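PDB 3SF6: glutaryl-CoA dehydrogenase from Mycobacterium smegmatis, which belongs to the acyl-CoA dehydrogenase family of flavoproteins and binds dihydroflavine-adenine dinucleotide in an assembly of four protein chains. Local coordinates for residues 35-40 with 91-96; 55-60 with 368-373; 121-126 with 130-135; 163-168 with 174-179. All blocks are in the same frame, centred on the assembly; numbering follows the deposited sequence. Where two conformers were deposited one is given.

Interaction 1. Residues 35-40 with 91-96. With EDO (1,2-ethanediol), chain O; SO4 (sulfate ion), chain S.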
# COMPACT_ATOMS: atom_id res chain seq x y z
N ARG A 35 -29.79 1.21 -18.94
CA ARG A 35 -30.00 -0.03 -18.24
C ARG A 35 -30.45 -1.14 -19.20
O ARG A 35 -30.04 -2.31 -19.07
CB ARG A 35 -30.99 0.13 -17.07
CG ARG A 35 -30.50 1.02 -15.92
CD ARG A 35 -31.39 0.94 -14.71
NE ARG A 35 -32.77 1.32 -15.00
CZ ARG A 35 -33.28 2.55 -15.01
NH1 ARG A 35 -32.53 3.60 -14.63
NH2 ARG A 35 -34.54 2.71 -15.36
N GLU A 36 -31.31 -0.82 -20.16
CA GLU A 36 -31.73 -1.80 -21.16
C GLU A 36 -30.56 -2.35 -21.98
O GLU A 36 -30.42 -3.56 -22.16
CB GLU A 36 -32.78 -1.21 -22.10
CG GLU A 36 -33.28 -2.16 -23.13
CD GLU A 36 -34.45 -1.69 -23.96
OE1 GLU A 36 -35.21 -0.79 -23.56
OE2 GLU A 36 -34.61 -2.29 -25.04
N ILE A 37 -29.67 -1.48 -22.44
CA ILE A 37 -28.51 -1.92 -23.21
C ILE A 37 -27.62 -2.82 -22.34
O ILE A 37 -27.18 -3.91 -22.75
CB ILE A 37 -27.76 -0.71 -23.82
CG1 ILE A 37 -28.51 -0.16 -25.04
CG2 ILE A 37 -26.31 -1.10 -24.22
CD1 ILE A 37 -28.09 1.22 -25.47
N ARG A 38 -27.37 -2.36 -21.11
CA ARG A 38 -26.58 -3.11 -20.16
C ARG A 38 -27.16 -4.52 -19.96
O ARG A 38 -26.46 -5.52 -20.01
CB ARG A 38 -26.55 -2.31 -18.86
CG ARG A 38 -25.72 -2.82 -17.78
CD ARG A 38 -26.41 -3.65 -16.76
NE ARG A 38 -27.68 -3.22 -16.15
CZ ARG A 38 -27.88 -2.50 -15.04
NH1 ARG A 38 -26.89 -1.93 -14.33
NH2 ARG A 38 -29.13 -2.33 -14.62
N ASP A 39 -28.47 -4.59 -19.74
CA ASP A 39 -29.16 -5.84 -19.48
C ASP A 39 -29.09 -6.77 -20.68
O ASP A 39 -28.94 -8.02 -20.55
CB ASP A 39 -30.62 -5.54 -19.12
CG ASP A 39 -30.80 -4.89 -17.75
OD1 ASP A 39 -29.83 -4.86 -16.96
OD2 ASP A 39 -31.92 -4.38 -17.50
N THR A 40 -29.23 -6.18 -21.86
CA THR A 40 -29.17 -6.95 -23.12
C THR A 40 -27.79 -7.60 -23.30
O THR A 40 -27.68 -8.79 -23.63
CB THR A 40 -29.49 -6.05 -24.34
OG1 THR A 40 -30.84 -5.59 -24.23
CG2 THR A 40 -29.36 -6.84 -25.63
N ALA A 91 -21.79 7.15 -25.19
CA ALA A 91 -20.56 6.74 -24.53
C ALA A 91 -20.87 5.97 -23.27
O ALA A 91 -20.24 4.94 -23.01
CB ALA A 91 -19.69 7.97 -24.19
N VAL A 92 -21.82 6.45 -22.47
CA VAL A 92 -22.19 5.73 -21.25
C VAL A 92 -22.74 4.33 -21.57
O VAL A 92 -22.37 3.34 -20.91
CB VAL A 92 -23.14 6.56 -20.39
CG1 VAL A 92 -23.71 5.73 -19.19
CG2 VAL A 92 -22.38 7.82 -19.83
N ALA A 93 -23.64 4.22 -22.55
CA ALA A 93 -24.20 2.88 -22.88
C ALA A 93 -23.11 1.93 -23.39
O ALA A 93 -23.06 0.73 -23.01
CB ALA A 93 -25.32 3.01 -23.90
N TYR A 94 -22.22 2.44 -24.23
CA TYR A 94 -21.08 1.68 -24.71
C TYR A 94 -20.20 1.21 -23.57
O TYR A 94 -19.80 0.06 -23.51
CB TYR A 94 -20.26 2.54 -25.69
CG TYR A 94 -18.91 1.96 -26.07
CD1 TYR A 94 -18.82 0.75 -26.70
CD2 TYR A 94 -17.72 2.61 -25.73
CE1 TYR A 94 -17.56 0.19 -27.02
CE2 TYR A 94 -16.46 2.08 -26.08
CZ TYR A 94 -16.40 0.87 -26.70
OH TYR A 94 -15.17 0.34 -27.07
N GLY A 95 -19.94 2.10 -22.63
CA GLY A 95 -19.17 1.75 -21.45
C GLY A 95 -19.81 0.62 -20.69
O GLY A 95 -19.15 -0.32 -20.32
N LEU A 96 -21.11 0.72 -20.46
CA LEU A 96 -21.81 -0.34 -19.72
C LEU A 96 -21.73 -1.66 -20.47
O LEU A 96 -21.61 -2.73 -19.85
CB LEU A 96 -23.27 0.04 -19.43
CG LEU A 96 -23.47 1.25 -18.52
CD1 LEU A 96 -24.99 1.71 -18.59
CD2 LEU A 96 -23.07 1.03 -17.09
C1 EDO O . -22.30 -2.23 -13.13
O1 EDO O . -22.83 -3.40 -12.60
C2 EDO O . -23.45 -1.39 -13.74
O2 EDO O . -24.02 -2.02 -14.88
S SO4 S . -35.15 6.87 -16.22
O1 SO4 S . -35.35 8.19 -15.61
O2 SO4 S . -34.67 6.92 -17.62
O3 SO4 S . -36.59 6.51 -16.43
O4 SO4 S . -34.49 5.93 -15.24
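Arg38, whose CB and CG lean on Leu96, carries a guanidinium engaged along its edge. There a 1,2-ethanediol, probably from the crystallisation liquor, lies near the plane, and Arg38 NH1 donates to its O2 at 2.9 Å in a nearly straight bond (169°). At NE the carboxylate of Asp39 completes a salt bridge, Arg38 NE to Asp39 OD1 2.8 Å; the nitrogen meets that oxygen from above the carboxylate plane. The Arg35 guanidinium is likewise approached at its edge: both NH1 and NH2 converge on O4 of a sulfate, also probably from the liquor, a two-pronged grip whose shorter arm, Arg35 NH1 to sulfate O4, is 3.1 Å.

The setting is helix-on-helix packing in the N-terminal helical domain of the acyl-CoA dehydrogenase fold, where helix 32-49 lies against the start of helix 91-104. No hydrogen bond crosses between 35-40 and 91-96, and the apolar contact is small. With CG anti to the backbone N (chi1 -175°), Arg38 presents CB and CG to Leu96 before bends at chi2 and chi3 carry its charged end away from the other helix. The pair is closest at Arg38 CB to Leu96 CB, 4.1 Å. Phe315 of helix 298-327 and Leu30 pack on Leu96, while Asn27 takes a further bond from Arg38 NH2. This probably helps Arg38 keep its charge at a largely buried interface.

Next to Arg38 in the chain, Ile37 reaches across with its longer branch, CD1 touching Ala93 CB, about a turn before Leu96, at 3.7 Å, while its CG2 faces Ala93 O at 3.9 Å.

Interaction 2. Residues 55-60 with 368-373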
# COMPACT_ATOMS: atom_id res chain seq x y z
N SER A 55 -13.39 -23.27 -20.75
CA SER A 55 -12.78 -24.17 -21.75
C SER A 55 -11.96 -23.42 -22.78
O SER A 55 -10.85 -23.83 -23.11
CB SER A 55 -13.85 -25.00 -22.46
OG SER A 55 -14.37 -25.95 -21.58
N TRP A 56 -12.50 -22.30 -23.31
CA TRP A 56 -11.75 -21.51 -24.28
C TRP A 56 -10.44 -21.04 -23.66
O TRP A 56 -9.39 -21.08 -24.29
CB TRP A 56 -12.58 -20.30 -24.77
CG TRP A 56 -13.80 -20.62 -25.59
CD1 TRP A 56 -14.07 -21.77 -26.26
CD2 TRP A 56 -14.91 -19.73 -25.85
NE1 TRP A 56 -15.28 -21.66 -26.93
CE2 TRP A 56 -15.81 -20.43 -26.69
CE3 TRP A 56 -15.22 -18.43 -25.46
CZ2 TRP A 56 -17.00 -19.86 -27.13
CZ3 TRP A 56 -16.40 -17.88 -25.91
CH2 TRP A 56 -17.28 -18.59 -26.72
N TYR A 57 -10.50 -20.55 -22.41
CA TYR A 57 -9.33 -20.01 -21.76
C TYR A 57 -8.28 -21.13 -21.54
O TYR A 57 -7.10 -21.00 -21.87
CB TYR A 57 -9.69 -19.37 -20.41
CG TYR A 57 -8.52 -18.64 -19.82
CD1 TYR A 57 -7.58 -19.32 -19.04
CD2 TYR A 57 -8.28 -17.29 -20.10
CE1 TYR A 57 -6.46 -18.66 -18.55
CE2 TYR A 57 -7.17 -16.64 -19.63
CZ TYR A 57 -6.27 -17.30 -18.84
OH TYR A 57 -5.13 -16.72 -18.37
N GLU A 58 -8.72 -22.25 -21.01
CA GLU A 58 -7.80 -23.37 -20.77
C GLU A 58 -7.12 -23.82 -22.05
O GLU A 58 -5.91 -24.06 -22.07
CB GLU A 58 -8.51 -24.56 -20.11
CG GLU A 58 -9.00 -24.28 -18.68
CD GLU A 58 -10.01 -25.29 -18.15
OE1 GLU A 58 -10.35 -26.28 -18.84
OE2 GLU A 58 -10.50 -25.05 -17.03
N ASP A 59 -7.90 -23.96 -23.12
CA ASP A 59 -7.41 -24.44 -24.40
C ASP A 59 -6.54 -23.45 -25.12
O ASP A 59 -5.70 -23.84 -25.94
CB ASP A 59 -8.57 -24.81 -25.31
CG ASP A 59 -9.34 -26.02 -24.82
OD1 ASP A 59 -8.91 -26.71 -23.88
OD2 ASP A 59 -10.41 -26.26 -25.41
N GLY A 60 -6.74 -22.16 -24.81
CA GLY A 60 -6.09 -21.05 -25.50
C GLY A 60 -6.54 -20.93 -26.93
O GLY A 60 -5.76 -20.47 -27.78
N VAL A 368 -11.93 -16.10 -10.79
CA VAL A 368 -11.04 -15.08 -10.25
C VAL A 368 -9.60 -15.12 -10.82
O VAL A 368 -9.05 -14.07 -11.18
CB VAL A 368 -11.07 -15.10 -8.70
CG1 VAL A 368 -10.10 -14.08 -8.11
CG2 VAL A 368 -12.55 -14.83 -8.23
N MET A 369 -9.00 -16.31 -10.90
CA MET A 369 -7.65 -16.40 -11.42
C MET A 369 -7.64 -16.01 -12.91
O MET A 369 -6.67 -15.38 -13.36
CB MET A 369 -7.02 -17.78 -11.21
CG MET A 369 -6.55 -17.96 -9.79
SD MET A 369 -5.21 -16.88 -9.33
CE MET A 369 -3.89 -17.26 -10.57
N ARG A 370 -8.66 -16.41 -13.66
CA ARG A 370 -8.74 -16.02 -15.09
C ARG A 370 -8.79 -14.49 -15.22
O ARG A 370 -8.05 -13.90 -16.00
CB ARG A 370 -9.96 -16.67 -15.74
CG ARG A 370 -10.18 -16.24 -17.18
CD ARG A 370 -11.16 -17.13 -17.91
NE ARG A 370 -12.38 -17.35 -17.14
CZ ARG A 370 -13.37 -16.46 -17.04
NH1 ARG A 370 -14.43 -16.74 -16.29
NH2 ARG A 370 -13.33 -15.29 -17.70
N HIS A 371 -9.68 -13.87 -14.45
CA HIS A 371 -9.76 -12.42 -14.43
C HIS A 371 -8.43 -11.76 -14.03
O HIS A 371 -7.98 -10.84 -14.72
CB HIS A 371 -10.86 -11.90 -13.52
CG HIS A 371 -12.23 -12.06 -14.08
ND1 HIS A 371 -12.61 -11.60 -15.33
CD2 HIS A 371 -13.33 -12.60 -13.52
CE1 HIS A 371 -13.89 -11.86 -15.51
NE2 HIS A 371 -14.36 -12.46 -14.42
N ALA A 372 -7.80 -12.24 -12.96
CA ALA A 372 -6.55 -11.64 -12.49
C ALA A 372 -5.45 -11.77 -13.56
O ALA A 372 -4.75 -10.81 -13.84
CB ALA A 372 -6.11 -12.29 -11.16
N ASN A 373 -5.34 -12.95 -14.19
CA ASN A 373 -4.33 -13.14 -15.20
C ASN A 373 -4.62 -12.30 -16.46
O ASN A 373 -3.72 -11.65 -16.99
CB ASN A 373 -4.20 -14.62 -15.58
CG ASN A 373 -3.42 -15.44 -14.53
OD1 ASN A 373 -2.93 -14.92 -13.50
ND2 ASN A 373 -3.25 -16.71 -14.83
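Tyr57 and Arg370 make the tight part of this contact: the arginine chain is laid over one face of the phenol ring. Arg370 CG stands 3.9 Å from the ring centroid, 22° off the normal, a CH-pi contact displaced toward the rim. Arg370 CD comes to 3.6 Å from Tyr57 CG. Tyr57 CG is anti to the backbone N (chi1 -172°), which extends the ring toward helix 368-380, and the two side chains run antiparallel alongside one another. At the far end of the ring, Tyr57 OH rests 3.6 Å from Asn373 CB.

The contact illustrates how the acyl-CoA dehydrogenase fold ties distant parts of its sequence together, since helix 53-59 belongs to the N-terminal family region and helix 368-380 to the C-terminal one. Arg370 bends at chi3, so that its guanidinium leaves the ring, the two planes standing 58° apart, and NH2 makes a salt bridge with Asp105. Met222 of the second subunit also packs on Tyr57.

The other side of helix 53-59 is looser: Ser55 and Asp59 are exposed, and Glu58 OE2 has a weak hydrogen bond to Ser220 of the second subunit. The helix stops at Asp59, and Gly60 after it takes a positive phi.

Interaction 3. Residues 121-126 with 130-135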
# COMPACT_ATOMS: atom_id res chain seq x y z
N TYR A 121 -12.93 2.23 -36.02
CA TYR A 121 -12.79 3.65 -35.70
C TYR A 121 -11.77 4.32 -36.62
O TYR A 121 -12.01 5.42 -37.12
CB TYR A 121 -12.38 3.85 -34.25
CG TYR A 121 -12.26 5.32 -33.89
CD1 TYR A 121 -13.34 6.06 -33.45
CD2 TYR A 121 -11.05 5.96 -34.00
CE1 TYR A 121 -13.21 7.43 -33.12
CE2 TYR A 121 -10.91 7.31 -33.70
CZ TYR A 121 -11.98 8.03 -33.27
OH TYR A 121 -11.78 9.35 -32.97
N ALA A 122 -10.61 3.67 -36.82
CA ALA A 122 -9.59 4.25 -37.68
C ALA A 122 -10.13 4.53 -39.09
O ALA A 122 -9.88 5.60 -39.67
CB ALA A 122 -8.33 3.34 -37.76
N ILE A 123 -10.82 3.55 -39.65
CA ILE A 123 -11.42 3.67 -40.98
C ILE A 123 -12.52 4.75 -40.98
O ILE A 123 -12.59 5.60 -41.87
CB ILE A 123 -11.93 2.29 -41.46
CG1 ILE A 123 -10.75 1.33 -41.68
CG2 ILE A 123 -12.72 2.45 -42.77
CD1 ILE A 123 -11.17 -0.16 -41.90
N HIS A 124 -13.37 4.72 -39.95
CA HIS A 124 -14.47 5.69 -39.80
C HIS A 124 -13.92 7.12 -39.72
O HIS A 124 -14.51 8.05 -40.31
CB HIS A 124 -15.28 5.31 -38.56
CG HIS A 124 -16.64 5.91 -38.50
ND1 HIS A 124 -16.86 7.24 -38.18
CD2 HIS A 124 -17.87 5.33 -38.58
CE1 HIS A 124 -18.17 7.47 -38.16
NE2 HIS A 124 -18.81 6.33 -38.39
N ALA A 125 -12.82 7.31 -39.00
CA ALA A 125 -12.27 8.63 -38.69
C ALA A 125 -11.34 9.18 -39.76
O ALA A 125 -11.33 10.42 -40.00
CB ALA A 125 -11.54 8.62 -37.36
N PHE A 126 -10.58 8.30 -40.39
CA PHE A 126 -9.50 8.71 -41.29
C PHE A 126 -9.57 8.14 -42.69
O PHE A 126 -8.73 8.46 -43.53
CB PHE A 126 -8.15 8.34 -40.67
CG PHE A 126 -7.97 8.82 -39.27
CD1 PHE A 126 -7.91 10.17 -39.00
CD2 PHE A 126 -7.85 7.92 -38.22
CE1 PHE A 126 -7.78 10.64 -37.71
CE2 PHE A 126 -7.71 8.40 -36.93
CZ PHE A 126 -7.67 9.72 -36.67
N GLU A 130 -14.48 5.32 -49.99
CA GLU A 130 -14.33 3.98 -50.57
C GLU A 130 -13.99 2.93 -49.50
O GLU A 130 -14.55 1.83 -49.48
CB GLU A 130 -13.25 3.99 -51.67
CG GLU A 130 -13.03 2.69 -52.46
CD GLU A 130 -11.70 2.68 -53.26
OE1 GLU A 130 -11.16 3.77 -53.59
OE2 GLU A 130 -11.16 1.57 -53.53
N GLN A 131 -13.05 3.28 -48.62
CA GLN A 131 -12.66 2.38 -47.52
C GLN A 131 -13.81 2.12 -46.53
O GLN A 131 -14.08 0.97 -46.10
CB GLN A 131 -11.43 2.96 -46.78
CG GLN A 131 -10.14 2.85 -47.59
CD GLN A 131 -9.08 3.81 -47.15
OE1 GLN A 131 -9.32 4.67 -46.29
NE2 GLN A 131 -7.88 3.68 -47.72
N LYS A 132 -14.52 3.19 -46.18
CA LYS A 132 -15.62 3.07 -45.26
C LYS A 132 -16.70 2.19 -45.83
O LYS A 132 -17.24 1.33 -45.15
CB LYS A 132 -16.18 4.45 -44.93
CG LYS A 132 -15.25 5.28 -44.13
CD LYS A 132 -15.93 6.57 -43.69
CE LYS A 132 -15.02 7.73 -43.63
NZ LYS A 132 -15.76 9.05 -43.69
N ASP A 133 -17.04 2.43 -47.09
CA ASP A 133 -18.14 1.71 -47.71
C ASP A 133 -17.75 0.25 -47.95
O ASP A 133 -18.59 -0.65 -47.86
CB ASP A 133 -18.54 2.39 -49.03
CG ASP A 133 -19.17 3.77 -48.83
OD1 ASP A 133 -19.67 4.06 -47.73
OD2 ASP A 133 -19.21 4.55 -49.84
N GLN A 134 -16.48 0.01 -48.25
CA GLN A 134 -16.02 -1.36 -48.53
C GLN A 134 -16.00 -2.22 -47.26
O GLN A 134 -16.41 -3.37 -47.30
CB GLN A 134 -14.66 -1.36 -49.18
CG GLN A 134 -14.10 -2.77 -49.34
CD GLN A 134 -12.87 -2.87 -50.22
OE1 GLN A 134 -12.36 -1.86 -50.75
NE2 GLN A 134 -12.36 -4.10 -50.38
N TRP A 135 -15.51 -1.65 -46.16
CA TRP A 135 -15.15 -2.41 -44.97
C TRP A 135 -16.13 -2.29 -43.83
O TRP A 135 -16.37 -3.29 -43.16
CB TRP A 135 -13.74 -2.02 -44.47
CG TRP A 135 -12.67 -2.58 -45.38
CD1 TRP A 135 -11.94 -1.91 -46.30
CD2 TRP A 135 -12.26 -3.95 -45.47
NE1 TRP A 135 -11.09 -2.77 -46.96
CE2 TRP A 135 -11.26 -4.03 -46.45
CE3 TRP A 135 -12.63 -5.11 -44.78
CZ2 TRP A 135 -10.63 -5.24 -46.79
CZ3 TRP A 135 -12.03 -6.30 -45.12
CH2 TRP A 135 -11.05 -6.36 -46.14
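Ile123 and Lys132 lie at the heart of an antiparallel helical hairpin, their CA atoms 6.0 Å apart. The short segments run at 145° to each other with axes 9.0 Å apart, and a brief turn joins helix 106-126 to helix 129-140 in the N-terminal helical domain of this acyl-CoA dehydrogenase.

The apolar contacts all involve Ile123, which divides its branches between neighbours. Its CD1 meets Trp135 CB at 4.1 Å, approaching the indole itself obliquely. The other branch, CG2, is anti to the backbone N and settles by Gln131 and Lys132, 4.0 Å from Lys132 CG. Leu136 and Met139 of the second helix extend this greasy patch.

A second kind of contact sets the aliphatic run of Lys132 against main-chain oxygens. Lys132 CG lies 3.5 Å from Ile123 O, and two methylenes further on Lys132 CE lies 3.4 Å from His124 O. The ammonium has a weak, long ion pair with Asp129.

Hydrogen bonds are made to the surroundings, not across the pair: His124 NE2 bonds Lys82 O, and Gln131 OE1 accepts from Ser128 N in the connecting turn.

The chemistry is consistent with a hairpin held across this pair mainly by apolar fit and by the short connection, with the positive end of Lys132 near carbonyls in the last turn of helix 106-126, where the helix dipole would probably favour a cation.

Interaction 4. Residues 163-168 with 174-179. With EDO (1,2-ethanediol), chain P.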
# COMPACT_ATOMS: atom_id res chain seq x y z
N ARG A 163 9.40 1.52 -36.44
CA ARG A 163 10.32 1.35 -37.54
C ARG A 163 9.73 0.68 -38.76
O ARG A 163 10.39 0.66 -39.83
CB ARG A 163 11.58 0.62 -37.09
CG ARG A 163 12.39 1.34 -36.01
CD ARG A 163 12.87 2.74 -36.46
NE ARG A 163 13.88 2.66 -37.51
CZ ARG A 163 14.45 3.72 -38.10
NH1 ARG A 163 14.10 4.96 -37.77
NH2 ARG A 163 15.36 3.53 -39.04
N THR A 164 8.51 0.18 -38.65
CA THR A 164 7.79 -0.29 -39.87
C THR A 164 7.72 0.91 -40.81
O THR A 164 7.34 2.00 -40.39
CB THR A 164 6.37 -0.82 -39.56
OG1 THR A 164 6.45 -2.03 -38.80
CG2 THR A 164 5.61 -1.10 -40.86
N ARG A 165 8.13 0.71 -42.05
CA ARG A 165 8.22 1.83 -43.00
C ARG A 165 7.31 1.60 -44.17
O ARG A 165 7.03 0.48 -44.57
CB ARG A 165 9.65 2.01 -43.49
CG ARG A 165 10.23 0.85 -44.21
CD ARG A 165 11.67 1.14 -44.63
NE ARG A 165 12.20 0.11 -45.52
CZ ARG A 165 12.72 -1.05 -45.12
NH1 ARG A 165 12.74 -1.38 -43.83
NH2 ARG A 165 13.19 -1.91 -46.02
N ALA A 166 6.83 2.70 -44.75
CA ALA A 166 6.13 2.67 -46.01
C ALA A 166 6.86 3.58 -46.98
O ALA A 166 7.09 4.77 -46.71
CB ALA A 166 4.65 3.11 -45.84
N THR A 167 7.27 2.99 -48.09
CA THR A 167 8.08 3.70 -49.09
C THR A 167 7.34 3.70 -50.40
O THR A 167 6.63 2.79 -50.69
CB THR A 167 9.45 3.03 -49.27
OG1 THR A 167 9.28 1.70 -49.77
CG2 THR A 167 10.16 2.95 -47.93
N ARG A 168 7.48 4.77 -51.16
CA ARG A 168 6.78 4.87 -52.43
C ARG A 168 7.52 4.10 -53.50
O ARG A 168 8.76 4.06 -53.52
CB ARG A 168 6.64 6.34 -52.84
CG ARG A 168 5.66 7.09 -51.99
CD ARG A 168 5.25 8.43 -52.64
NE ARG A 168 3.90 8.89 -52.25
CZ ARG A 168 2.75 8.34 -52.65
NH1 ARG A 168 2.72 7.23 -53.42
NH2 ARG A 168 1.60 8.89 -52.27
N ILE A 174 5.20 0.40 -50.59
CA ILE A 174 5.77 -0.86 -50.13
C ILE A 174 5.91 -0.77 -48.61
O ILE A 174 6.59 0.14 -48.08
CB ILE A 174 7.14 -1.13 -50.77
CG1 ILE A 174 7.09 -0.98 -52.30
CG2 ILE A 174 7.58 -2.56 -50.43
CD1 ILE A 174 6.21 -2.03 -52.96
N LEU A 175 5.25 -1.67 -47.90
CA LEU A 175 5.26 -1.67 -46.45
C LEU A 175 6.18 -2.77 -45.95
O LEU A 175 6.02 -3.93 -46.32
CB LEU A 175 3.86 -1.90 -45.84
CG LEU A 175 3.02 -0.65 -45.57
CD1 LEU A 175 2.83 0.15 -46.82
CD2 LEU A 175 1.65 -1.04 -44.90
N THR A 176 7.15 -2.42 -45.10
CA THR A 176 8.10 -3.39 -44.58
C THR A 176 8.29 -3.21 -43.08
O THR A 176 8.73 -2.15 -42.61
CB THR A 176 9.47 -3.22 -45.26
OG1 THR A 176 9.31 -3.26 -46.69
CG2 THR A 176 10.42 -4.34 -44.83
N GLY A 177 7.93 -4.25 -42.33
CA GLY A 177 8.19 -4.26 -40.90
C GLY A 177 7.46 -5.36 -40.21
O GLY A 177 6.78 -6.15 -40.87
N THR A 178 7.63 -5.42 -38.89
CA THR A 178 6.95 -6.42 -38.08
C THR A 178 6.15 -5.74 -36.98
O THR A 178 6.68 -4.87 -36.27
CB THR A 178 7.99 -7.38 -37.47
OG1 THR A 178 8.68 -8.05 -38.55
CG2 THR A 178 7.32 -8.40 -36.60
N LYS A 179 4.91 -6.16 -36.83
CA LYS A 179 4.08 -5.71 -35.71
C LYS A 179 3.93 -6.89 -34.77
O LYS A 179 3.99 -8.07 -35.18
CB LYS A 179 2.70 -5.18 -36.17
CG LYS A 179 2.74 -4.00 -37.12
CD LYS A 179 3.43 -2.78 -36.51
CE LYS A 179 3.33 -1.52 -37.35
NZ LYS A 179 3.91 -0.31 -36.67
C1 EDO P . 10.74 -8.25 -42.59
O1 EDO P . 10.09 -9.18 -43.46
C2 EDO P . 9.65 -7.47 -41.89
O2 EDO P . 10.08 -7.04 -40.59
O HOH W 1 9.16 -0.54 -47.31
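Arg165 and Thr176 run alongside each other in the same direction on one face of a beta hairpin. The hairpin pairs strand 165-169, the outer strand of the antiparallel sheet of the acyl-CoA dehydrogenase middle domain, with strand 172-183; backbone hydrogen bonds of Thr164 and Ala166 with Arg196 link that outer strand to strand 190-197. Arg165 CG sits between the backbone N and the carbonyl carbon (chi1 61°), and the chain then runs extended to NE, which brings the guanidinium flat over its neighbour: Thr176 CB stands 3.9 Å above the centre of that plane. Beneath them the two residues form a hydrogen-bonded antiparallel pair, Arg165 N to Thr176 O and Thr176 N to Arg165 O both being 3.0 Å.

Thr167 and Ile174, on the same face, are the next hydrogen-bonded pair, and their side chains cross obliquely, with Thr167 OG1 3.7 Å from Ile174 CB. A water ties the face together, donating to Ile174 O and bonding Thr176 OG1, with a weak link to Thr167 OG1.

Between these pairs, Ala166 and Leu175 form a non-hydrogen-bonded pair turned to the opposite, buried face. Ala166 CB touches Leu175 CD1 at 3.6 Å, and Phe204 packs on both from strand 200-207.

At the far end Thr164 meets Lys179 at an angle. Glu152 binds both, accepting from Thr164 OG1 and making a salt bridge with Lys179 NZ, so one carboxylate fixes two side chains. Gly177 passes closely here: its CA lies 3.5 Å from Thr164 OG1, which also touches Lys179 CE at 3.5 Å.

In the fold
The four contacts sample the domains of the fold without touching one another. Interactions 1 and 3 both belong to the N-terminal helical region, joined in sequence by consecutive helices, with nearest atoms about 8 Å apart. Interaction 2 spans from that region to the C-terminal helices, enclosing interactions 3 and 4 along the chain, and its centre lies 25 Å from that of interaction 1. Interaction 4, in the beta domain, is 21 Å from interaction 3 between centres but 39 Å from interaction 1. The side chain of Lys179 in interaction 4 is about 6 Å from a bound dihydroflavine-adenine dinucleotide, and that of Tyr57 in interaction 2 about 10 Å from one.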